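Local coordinates for protein Cfl (Pectobacterium brasiliense, PDB 7A9J) that is a coronafacic acid ligase of the ATP-dependent AMP-binding enzyme family, probably activating carboxylic acids as acyl adenylates, at residues A[255-260]-A[272-277]. The protein carries 1 engineered substitution. Sequence-based numbering, arbitrary orientation.
Sequences SVLLLS and KETQPA
With CG of Leu257 trans to its own N (chi1 171°), the side chain reaches out from the strand and brings CD2 close against Thr274, with CD1 farther off. In Thr274 a chi1 of 58° sets OG1 between N and the carbonyl carbon, where the hydroxyl bonds back to Thr270 O one turn earlier in the helix. The hydroxyl thus has its polar partner within the helix; toward Leu257 it offers a van der Waals surface. CD2 of Leu257 sits 3.5 Å from OG1 of Thr274 and almost as near to its CB. CD1 of Leu257 makes a more distant contact, 4.1 Å from CG2 of Thr274. The two side chains cross at roughly 90°. Strand 255-257 runs parallel to its neighbours 39-42 and 230-233 in the AMP-binding region, and the chain then passes through helices 261-265 and 267-274 before entering strand 278-281, which also pairs with 230-233. Residues 272-274 are the last of that second helix, and 275-277 lead out of it toward strand 278-281. Gln275, the first residue past the helix, has positive phi, and Pro276 follows, bringing its CB to 4.2 Å from Leu257 CD2. Pro276 also touches Leu232 of strand 230-233 and Leu271 of the helix.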
ATOM      1  N   SER A 255      15.644  -3.134 -11.723  1.00 27.76           N
ATOM      2  CA  SER A 255      14.604  -3.832 -12.456  1.00 28.79           C
ATOM      3  C   SER A 255      13.413  -4.025 -11.539  1.00 31.10           C
ATOM      4  O   SER A 255      13.527  -3.958 -10.315  1.00 31.65           O
ATOM      5  CB  SER A 255      15.055  -5.189 -13.002  1.00 34.75           C
ATOM      6  OG  SER A 255      15.404  -6.047 -11.934  1.00 36.77           O
ATOM      7  N   VAL A 256      12.258  -4.253 -12.148  1.00 27.36           N
ATOM      8  CA  VAL A 256      11.022  -4.500 -11.419  1.00 27.18           C
ATOM      9  C   VAL A 256      10.567  -5.910 -11.770  1.00 35.55           C
ATOM     10  O   VAL A 256      10.480  -6.279 -12.954  1.00 32.27           O
ATOM     11  CB  VAL A 256       9.931  -3.473 -11.778  1.00 27.19           C
ATOM     12  CG1 VAL A 256       8.558  -3.855 -11.142  1.00 30.04           C
ATOM     13  CG2 VAL A 256      10.370  -2.058 -11.382  1.00 25.70           C
ATOM     14  N   LEU A 257      10.272  -6.690 -10.752  1.00 28.71           N
ATOM     15  CA  LEU A 257       9.752  -8.048 -10.892  1.00 26.95           C
ATOM     16  C   LEU A 257       8.249  -7.997 -10.801  1.00 31.67           C
ATOM     17  O   LEU A 257       7.722  -7.491  -9.805  1.00 30.36           O
ATOM     18  CB  LEU A 257      10.308  -8.955  -9.793  1.00 30.08           C
ATOM     19  CG  LEU A 257       9.685 -10.358  -9.699  1.00 28.62           C
ATOM     20  CD1 LEU A 257      10.018 -11.233 -10.955  1.00 33.26           C
ATOM     21  CD2 LEU A 257      10.246 -11.021  -8.379  1.00 36.54           C
ATOM     22  N   LEU A 258       7.563  -8.491 -11.842  1.00 30.64           N
ATOM     23  CA  LEU A 258       6.110  -8.578 -11.845  1.00 31.60           C
ATOM     24  C   LEU A 258       5.635 -10.010 -11.660  1.00 31.33           C
ATOM     25  O   LEU A 258       6.061 -10.921 -12.370  1.00 37.41           O
ATOM     26  CB  LEU A 258       5.518  -8.017 -13.141  1.00 30.86           C
ATOM     27  CG  LEU A 258       5.755  -6.517 -13.322  1.00 31.13           C
ATOM     28  CD1 LEU A 258       5.028  -6.099 -14.648  1.00 30.24           C
ATOM     29  CD2 LEU A 258       5.192  -5.675 -12.172  1.00 31.98           C
ATOM     30  N   LEU A 259       4.721 -10.198 -10.692  1.00 31.14           N
ATOM     31  CA  LEU A 259       4.126 -11.502 -10.425  1.00 31.63           C
ATOM     32  C   LEU A 259       2.631 -11.535 -10.729  1.00 33.67           C
ATOM     33  O   LEU A 259       1.900 -10.581 -10.454  1.00 41.10           O
ATOM     34  CB  LEU A 259       4.319 -11.844  -8.945  1.00 32.75           C
ATOM     35  CG  LEU A 259       5.774 -11.815  -8.482  1.00 31.48           C
ATOM     36  CD1 LEU A 259       5.820 -12.208  -6.971  1.00 30.39           C
ATOM     37  CD2 LEU A 259       6.598 -12.788  -9.348  1.00 35.65           C
ATOM     38  N   SER A 260       2.173 -12.696 -11.154  1.00 35.64           N
ATOM     39  CA  SER A 260       0.772 -12.981 -11.385  1.00 39.39           C
ATOM     40  C   SER A 260       0.112 -13.390 -10.071  1.00 43.02           C
ATOM     41  O   SER A 260       0.784 -13.658  -9.086  1.00 39.48           O
ATOM     42  CB  SER A 260       0.639 -14.087 -12.402  1.00 43.10           C
ATOM     43  OG  SER A 260       0.919 -15.338 -11.796  1.00 43.82           O
ATOM     44  N   LYS A 272      11.839 -18.047  -3.720  1.00 44.38           N
ATOM     45  CA  LYS A 272      13.059 -18.845  -3.871  1.00 45.92           C
ATOM     46  C   LYS A 272      13.558 -18.793  -5.304  1.00 45.29           C
ATOM     47  O   LYS A 272      14.768 -18.774  -5.551  1.00 53.45           O
ATOM     48  CB  LYS A 272      12.823 -20.294  -3.445  1.00 52.97           C
ATOM     49  CG  LYS A 272      12.615 -20.463  -1.939  1.00 52.27           C
ATOM     50  CD  LYS A 272      12.378 -21.941  -1.600  1.00 63.94           C
ATOM     51  CE  LYS A 272      12.309 -22.176  -0.092  1.00 80.43           C
ATOM     52  NZ  LYS A 272      11.873 -23.558   0.240  1.00 88.87           N
ATOM     53  N   GLU A 273      12.647 -18.752  -6.267  1.00 44.01           N
ATOM     54  CA  GLU A 273      13.117 -18.776  -7.649  1.00 50.75           C
ATOM     55  C   GLU A 273      13.586 -17.403  -8.094  1.00 48.78           C
ATOM     56  O   GLU A 273      14.582 -17.281  -8.810  1.00 51.81           O
ATOM     57  CB  GLU A 273      12.022 -19.257  -8.589  1.00 47.39           C
ATOM     58  CG  GLU A 273      12.433 -19.190 -10.041  1.00 69.99           C
ATOM     59  CD  GLU A 273      11.406 -19.821 -10.958  1.00 98.98           C
ATOM     60  OE1 GLU A 273      11.750 -20.113 -12.125  1.00104.51           O
ATOM     61  OE2 GLU A 273      10.255 -20.027 -10.505  1.00104.03           O
ATOM     62  N   THR A 274      12.871 -16.347  -7.696  1.00 41.70           N
ATOM     63  CA  THR A 274      13.138 -15.056  -8.293  1.00 42.13           C
ATOM     64  C   THR A 274      14.073 -14.188  -7.469  1.00 40.02           C
ATOM     65  O   THR A 274      14.714 -13.305  -8.039  1.00 41.00           O
ATOM     66  CB  THR A 274      11.840 -14.286  -8.508  1.00 36.68           C
ATOM     67  OG1 THR A 274      11.179 -14.141  -7.239  1.00 37.50           O
ATOM     68  CG2 THR A 274      10.935 -14.984  -9.509  1.00 41.71           C
ATOM     69  N   GLN A 275      14.183 -14.444  -6.169  1.00 37.10           N
ATOM     70  CA  GLN A 275      15.126 -13.765  -5.287  1.00 38.87           C
ATOM     71  C   GLN A 275      15.215 -12.248  -5.450  1.00 41.23           C
ATOM     72  O   GLN A 275      16.296 -11.711  -5.701  1.00 38.41           O
ATOM     73  CB  GLN A 275      16.506 -14.389  -5.464  1.00 43.01           C
ATOM     74  CG  GLN A 275      16.522 -15.813  -5.042  1.00 47.63           C
ATOM     75  CD  GLN A 275      17.924 -16.363  -5.025  1.00 68.28           C
ATOM     76  OE1 GLN A 275      18.533 -16.533  -6.073  1.00 65.02           O
ATOM     77  NE2 GLN A 275      18.454 -16.617  -3.829  1.00 70.02           N
ATOM     78  N   PRO A 276      14.104 -11.532  -5.296  1.00 34.66           N
ATOM     79  CA  PRO A 276      14.164 -10.079  -5.389  1.00 31.68           C
ATOM     80  C   PRO A 276      14.995  -9.498  -4.239  1.00 31.98           C
ATOM     81  O   PRO A 276      15.170 -10.112  -3.179  1.00 35.17           O
ATOM     82  CB  PRO A 276      12.696  -9.656  -5.286  1.00 31.46           C
ATOM     83  CG  PRO A 276      12.055 -10.769  -4.490  1.00 32.30           C
ATOM     84  CD  PRO A 276      12.753 -12.012  -4.921  1.00 31.67           C
ATOM     85  N   ALA A 277      15.536  -8.310  -4.470  1.00 31.78           N
ATOM     86  CA  ALA A 277      16.342  -7.623  -3.463  1.00 29.09           C
ATOM     87  C   ALA A 277      15.484  -6.816  -2.508  1.00 28.73           C
ATOM     88  O   ALA A 277      15.963  -6.461  -1.417  1.00 31.80           O
ATOM     89  CB  ALA A 277      17.338  -6.659  -4.121  1.00 32.52           C
TER